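Local coordinates for activating signal cointegrator 1 complex subunit 3 (Homo sapiens, PDB 6YXQ), which unwinds duplex DNA in the 3'-5' direction at the cost of ATP for alkylation repair, and binds ASCC2 through the N-terminal region described here, at residues 101-104 with 105-108; 111-114 with 115-119. All blocks are in the same frame, centred on the assembly; numbering follows the deposited sequence.

Interaction 1 of 2, residues 101-104 with 105-108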
ATOM      1  N   LEU A 101     -12.166  10.529  29.106  1.00 76.58           N
ATOM      2  CA  LEU A 101     -12.155   9.586  30.219  1.00 72.41           C
ATOM      3  C   LEU A 101     -13.502   8.891  30.355  1.00 77.70           C
ATOM      4  O   LEU A 101     -13.572   7.657  30.419  1.00 56.28           O
ATOM      5  CB  LEU A 101     -11.789  10.303  31.519  1.00 47.04           C
ATOM      6  CG  LEU A 101     -10.320  10.694  31.649  1.00 50.15           C
ATOM      7  CD1 LEU A 101     -10.085  11.405  32.954  1.00 59.27           C
ATOM      8  CD2 LEU A 101      -9.416   9.474  31.532  1.00 51.75           C
ATOM      9  N   PHE A 102     -14.585   9.676  30.397  1.00 85.49           N
ATOM     10  CA  PHE A 102     -15.920   9.102  30.517  1.00 79.89           C
ATOM     11  C   PHE A 102     -16.168   8.081  29.420  1.00 68.21           C
ATOM     12  O   PHE A 102     -16.617   6.962  29.691  1.00 64.07           O
ATOM     13  CB  PHE A 102     -16.979  10.203  30.476  1.00 68.87           C
ATOM     14  CG  PHE A 102     -18.392   9.686  30.478  1.00 68.36           C
ATOM     15  CD1 PHE A 102     -19.070   9.485  31.670  1.00 79.32           C
ATOM     16  CD2 PHE A 102     -19.050   9.413  29.288  1.00 67.90           C
ATOM     17  CE1 PHE A 102     -20.378   9.014  31.674  1.00 77.05           C
ATOM     18  CE2 PHE A 102     -20.357   8.935  29.287  1.00 67.60           C
ATOM     19  CZ  PHE A 102     -21.018   8.735  30.479  1.00 57.09           C
ATOM     20  N   MET A 103     -15.861   8.445  28.171  1.00 73.51           N
ATOM     21  CA  MET A 103     -16.084   7.525  27.061  1.00 76.35           C
ATOM     22  C   MET A 103     -15.156   6.320  27.132  1.00 78.05           C
ATOM     23  O   MET A 103     -15.497   5.247  26.622  1.00 80.96           O
ATOM     24  CB  MET A 103     -15.909   8.259  25.735  1.00 63.18           C
ATOM     25  CG  MET A 103     -16.938   9.347  25.520  1.00 66.62           C
ATOM     26  SD  MET A 103     -18.613   8.689  25.529  1.00 66.27           S
ATOM     27  CE  MET A 103     -18.431   7.409  24.299  1.00 69.09           C
ATOM     28  N   THR A 104     -13.990   6.471  27.759  1.00 61.04           N
ATOM     29  CA  THR A 104     -13.099   5.332  27.902  1.00 47.22           C
ATOM     30  C   THR A 104     -13.684   4.283  28.836  1.00 63.96           C
ATOM     31  O   THR A 104     -13.519   3.083  28.593  1.00 79.06           O
ATOM     32  CB  THR A 104     -11.729   5.802  28.392  1.00 57.56           C
ATOM     33  OG1 THR A 104     -11.095   6.579  27.365  1.00 66.24           O
ATOM     34  CG2 THR A 104     -10.842   4.612  28.739  1.00 47.45           C
ATOM     35  N   PHE A 105     -14.408   4.703  29.876  1.00 71.31           N
ATOM     36  CA  PHE A 105     -14.865   3.793  30.918  1.00 65.30           C
ATOM     37  C   PHE A 105     -16.377   3.608  30.947  1.00 63.26           C
ATOM     38  O   PHE A 105     -16.882   2.928  31.844  1.00 71.97           O
ATOM     39  CB  PHE A 105     -14.391   4.278  32.291  1.00 68.63           C
ATOM     40  CG  PHE A 105     -12.898   4.274  32.464  1.00 64.13           C
ATOM     41  CD1 PHE A 105     -12.200   3.084  32.585  1.00 68.02           C
ATOM     42  CD2 PHE A 105     -12.192   5.463  32.523  1.00 62.13           C
ATOM     43  CE1 PHE A 105     -10.821   3.081  32.750  1.00 66.13           C
ATOM     44  CE2 PHE A 105     -10.817   5.466  32.689  1.00 53.66           C
ATOM     45  CZ  PHE A 105     -10.133   4.274  32.802  1.00 55.92           C
ATOM     46  N   HIS A 106     -17.117   4.183  29.996  1.00 62.20           N
ATOM     47  CA  HIS A 106     -18.575   4.122  30.097  1.00 64.80           C
ATOM     48  C   HIS A 106     -19.121   2.717  29.871  1.00 76.42           C
ATOM     49  O   HIS A 106     -20.261   2.443  30.267  1.00 74.37           O
ATOM     50  CB  HIS A 106     -19.229   5.128  29.138  1.00 52.99           C
ATOM     51  CG  HIS A 106     -19.370   4.646  27.726  1.00 71.04           C
ATOM     52  ND1 HIS A 106     -18.383   4.812  26.778  1.00 73.85           N
ATOM     53  CD2 HIS A 106     -20.400   4.040  27.090  1.00 76.94           C
ATOM     54  CE1 HIS A 106     -18.789   4.307  25.628  1.00 68.75           C
ATOM     55  NE2 HIS A 106     -20.012   3.835  25.789  1.00 72.81           N
ATOM     56  N   LEU A 107     -18.330   1.816  29.280  1.00 74.37           N
ATOM     57  CA  LEU A 107     -18.732   0.428  29.066  1.00 77.39           C
ATOM     58  C   LEU A 107     -17.828  -0.565  29.786  1.00 81.96           C
ATOM     59  O   LEU A 107     -17.943  -1.774  29.551  1.00 75.65           O
ATOM     60  CB  LEU A 107     -18.758   0.101  27.571  1.00 75.97           C
ATOM     61  CG  LEU A 107     -19.864   0.764  26.761  1.00 75.28           C
ATOM     62  CD1 LEU A 107     -19.642   0.560  25.270  1.00 82.30           C
ATOM     63  CD2 LEU A 107     -21.206   0.225  27.194  1.00 76.24           C
ATOM     64  N   LYS A 108     -16.929  -0.089  30.647  1.00 81.86           N
ATOM     65  CA  LYS A 108     -15.981  -0.935  31.358  1.00 66.02           C
ATOM     66  C   LYS A 108     -16.013  -0.574  32.836  1.00 59.59           C
ATOM     67  O   LYS A 108     -16.078   0.606  33.186  1.00 78.88           O
ATOM     68  CB  LYS A 108     -14.564  -0.764  30.789  1.00 62.45           C
ATOM     69  CG  LYS A 108     -14.483  -1.006  29.286  1.00 84.81           C
ATOM     70  CD  LYS A 108     -13.110  -0.676  28.726  1.00109.13           C
ATOM     71  CE  LYS A 108     -13.176  -0.174  27.288  1.00119.11           C
ATOM     72  NZ  LYS A 108     -12.307   1.024  27.047  1.00109.01           N
TER
HETATM   73  O   HOH W   1     -16.187   2.351  27.572  1.00 81.80           O
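Lys108 NZ donates to Thr104 O over 2.8 Å, lying in the plane of that carbonyl, so a lysine beyond the helix folds back onto a main-chain oxygen of its last turn. His106 does likewise to the carbonyl one residue earlier: its ND1 donates to Met103 O at 2.9 Å with an N-H...O angle of 148°, and the oxygen sits close to the imidazole plane. Chi1 of 83° sets CG between the backbone N and the carbonyl carbon, which swings the ring back toward the helix. Water 1 also donates to Met103 O and accepts from Leu107 N. Phe105 N bonds Leu101 O at 3.1 Å and also donates to Phe102 O. With an alanine in place of His106, Met103 O would probably keep the water but lose its ring donor, and the Met103 methyl would lose the imidazole it lies against, since Met103 CE is 3.4 Å from His106 CE1. Farther in, His106 CB rests over the rim of one face of the Phe102 ring, and Thr104 CG2 stands above the Phe105 ring, 4.0 Å from its centroid and 7° off the normal, a CH-pi contact. The whole is the C-terminal end of helix 91-105, running into a type I turn from Phe105 to Lys108.

Interaction 2 of 2, residues 111-114 with 115-119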
ATOM      1  N   VAL A 111     -10.124  -0.719  35.484  1.00 80.34           N
ATOM      2  CA  VAL A 111      -8.994  -0.164  34.750  1.00 69.12           C
ATOM      3  C   VAL A 111      -8.196  -1.322  34.167  1.00 69.83           C
ATOM      4  O   VAL A 111      -7.673  -2.159  34.907  1.00 80.62           O
ATOM      5  CB  VAL A 111      -8.118   0.705  35.664  1.00 61.83           C
ATOM      6  CG1 VAL A 111      -6.906   1.202  34.917  1.00 52.97           C
ATOM      7  CG2 VAL A 111      -8.922   1.869  36.225  1.00 65.91           C
ATOM      8  N   GLY A 112      -8.104  -1.377  32.836  1.00 68.42           N
ATOM      9  CA  GLY A 112      -7.393  -2.434  32.157  1.00 68.27           C
ATOM     10  C   GLY A 112      -6.229  -1.905  31.331  1.00 67.46           C
ATOM     11  O   GLY A 112      -6.064  -0.686  31.134  1.00 61.76           O
ATOM     12  N   HIS A 113      -5.415  -2.852  30.847  1.00 59.99           N
ATOM     13  CA  HIS A 113      -4.261  -2.507  30.021  1.00 65.92           C
ATOM     14  C   HIS A 113      -4.673  -1.666  28.822  1.00 70.37           C
ATOM     15  O   HIS A 113      -3.979  -0.708  28.456  1.00 70.44           O
ATOM     16  CB  HIS A 113      -3.548  -3.777  29.564  1.00 70.76           C
ATOM     17  CG  HIS A 113      -2.220  -3.526  28.921  1.00 87.43           C
ATOM     18  ND1 HIS A 113      -1.126  -3.075  29.628  1.00 99.40           N
ATOM     19  CD2 HIS A 113      -1.808  -3.663  27.639  1.00 94.05           C
ATOM     20  CE1 HIS A 113      -0.098  -2.944  28.808  1.00101.22           C
ATOM     21  NE2 HIS A 113      -0.486  -3.295  27.595  1.00 97.86           N
ATOM     22  N   LYS A 114      -5.823  -1.991  28.219  1.00 64.77           N
ATOM     23  CA  LYS A 114      -6.307  -1.240  27.064  1.00 75.53           C
ATOM     24  C   LYS A 114      -6.542   0.226  27.413  1.00 79.59           C
ATOM     25  O   LYS A 114      -6.120   1.124  26.673  1.00 85.64           O
ATOM     26  CB  LYS A 114      -7.589  -1.883  26.528  1.00 83.91           C
ATOM     27  CG  LYS A 114      -8.135  -1.245  25.253  1.00104.84           C
ATOM     28  CD  LYS A 114      -9.619  -1.554  25.061  1.00111.83           C
ATOM     29  CE  LYS A 114     -10.332  -0.439  24.297  1.00111.77           C
ATOM     30  NZ  LYS A 114     -11.822  -0.566  24.349  1.00110.37           N
ATOM     31  N   GLU A 115      -7.178   0.488  28.557  1.00 69.32           N
ATOM     32  CA  GLU A 115      -7.560   1.852  28.901  1.00 62.41           C
ATOM     33  C   GLU A 115      -6.367   2.665  29.385  1.00 69.64           C
ATOM     34  O   GLU A 115      -6.244   3.851  29.049  1.00 76.61           O
ATOM     35  CB  GLU A 115      -8.670   1.838  29.955  1.00 73.69           C
ATOM     36  CG  GLU A 115      -9.897   1.004  29.577  1.00 78.51           C
ATOM     37  CD  GLU A 115      -9.704  -0.477  29.849  1.00 95.65           C
ATOM     38  OE1 GLU A 115      -8.614  -1.005  29.549  1.00108.01           O
ATOM     39  OE2 GLU A 115     -10.629  -1.117  30.382  1.00104.31           O
ATOM     40  N   THR A 116      -5.474   2.051  30.165  1.00 58.95           N
ATOM     41  CA  THR A 116      -4.251   2.755  30.542  1.00 70.32           C
ATOM     42  C   THR A 116      -3.428   3.108  29.310  1.00 81.32           C
ATOM     43  O   THR A 116      -2.931   4.235  29.183  1.00 84.93           O
ATOM     44  CB  THR A 116      -3.422   1.921  31.513  1.00 67.97           C
ATOM     45  OG1 THR A 116      -2.862   0.799  30.819  1.00 70.91           O
ATOM     46  CG2 THR A 116      -4.264   1.452  32.668  1.00 66.76           C
ATOM     47  N   LYS A 117      -3.283   2.156  28.377  1.00 79.79           N
ATOM     48  CA  LYS A 117      -2.507   2.430  27.176  1.00 77.87           C
ATOM     49  C   LYS A 117      -3.175   3.497  26.323  1.00 75.21           C
ATOM     50  O   LYS A 117      -2.492   4.329  25.721  1.00 82.87           O
ATOM     51  CB  LYS A 117      -2.291   1.144  26.375  1.00 64.72           C
ATOM     52  CG  LYS A 117      -0.822   0.850  26.095  1.00 89.82           C
ATOM     53  CD  LYS A 117      -0.030   0.722  27.409  1.00107.53           C
ATOM     54  CE  LYS A 117       1.457   0.503  27.171  1.00 97.67           C
ATOM     55  NZ  LYS A 117       1.705  -0.901  26.782  1.00 98.54           N
ATOM     56  N   ALA A 118      -4.508   3.503  26.275  1.00 65.43           N
ATOM     57  CA  ALA A 118      -5.205   4.517  25.491  1.00 60.34           C
ATOM     58  C   ALA A 118      -4.986   5.904  26.076  1.00 64.38           C
ATOM     59  O   ALA A 118      -4.672   6.860  25.350  1.00 86.48           O
ATOM     60  CB  ALA A 118      -6.695   4.188  25.421  1.00 43.79           C
ATOM     61  N   ILE A 119      -5.140   6.034  27.394  1.00 66.21           N
ATOM     62  CA  ILE A 119      -4.906   7.331  28.021  1.00 71.67           C
ATOM     63  C   ILE A 119      -3.467   7.772  27.802  1.00 62.88           C
ATOM     64  O   ILE A 119      -3.202   8.952  27.548  1.00 73.72           O
ATOM     65  CB  ILE A 119      -5.268   7.287  29.516  1.00 65.11           C
ATOM     66  CG1 ILE A 119      -6.734   6.882  29.693  1.00 65.05           C
ATOM     67  CG2 ILE A 119      -5.006   8.640  30.151  1.00 46.29           C
ATOM     68  CD1 ILE A 119      -7.151   6.646  31.125  1.00 52.89           C
TER
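Thr116 N meets Gly112 O at 3.0 Å with an N-H...O angle of 177°, the first full helical bond of helix 113-123, for which Gly112 is the N-cap residue. The inner side of this helix start is the close-packed one. Glu115 is buried there: its CG is anti to the carbonyl carbon (chi1 -54°) and a bend at chi2 folds the chain back, bringing the carboxylate beside the Gly112 backbone, with CD 3.5 Å from Gly112 N. Glu115 OE1 also comes within 3.0 Å of Gly112 O, but both are acceptors, so no bond forms between them. The position at the N-terminal end of the helix would be expected to favour a negative charge, while Thr104 and Phe105 of helix 91-105 pack against the side chain. Next to it, the Val111 and Thr116 side chains cross at about a right angle, Val111 CG1 meeting Thr116 CG2 at 3.5 Å, and Val111 continues inward onto Phe105 and Cys135.

The opposite character appears at His113, Lys114 and Lys117, where His113 and Lys114 are exposed. The Lys114 chain, extended beyond CG, leads away from 115-119 and puts NZ 6.1 Å from Glu115 OE1, without contact. The His113 and Lys117 side chains run side by side in the same direction. Lys117 NZ finds its strongest partner in Glu57 of the ASCC2 chain, a salt bridge; the same glutamate packs on His113, so this flank belongs to the interface between the two proteins. Between the two sides, His113 O accepts twice, both donors coming from one face of its plane. Lys117 N reaches it at 2.9 Å, and Thr116 OG1, placed between its own backbone N and carbonyl carbon, donates to the same oxygen at 3.0 Å from above the carbonyl plane.

How the interactions relate
Interactions 1 and 2 sit at successive helix ends, the C-terminal end of helix 91-105 and the start of helix 113-123, with centres about 11 Å apart. Interaction 1 is partly buried, its Leu101, Phe102 and Phe105 packing among neighbouring helices; interaction 2 is a surface contact whose outer flank meets ASCC2. The chemistry is consistent with the polarity of the helix ends: lysine and histidine donors serve carbonyls in the first, whereas a carboxylate lies by the opening turn in the second. The two touch directly, Leu101 CD2 against Ile119 CD1 at 3.6 Å and Thr104 CG2 against Glu115 CB at 3.7 Å.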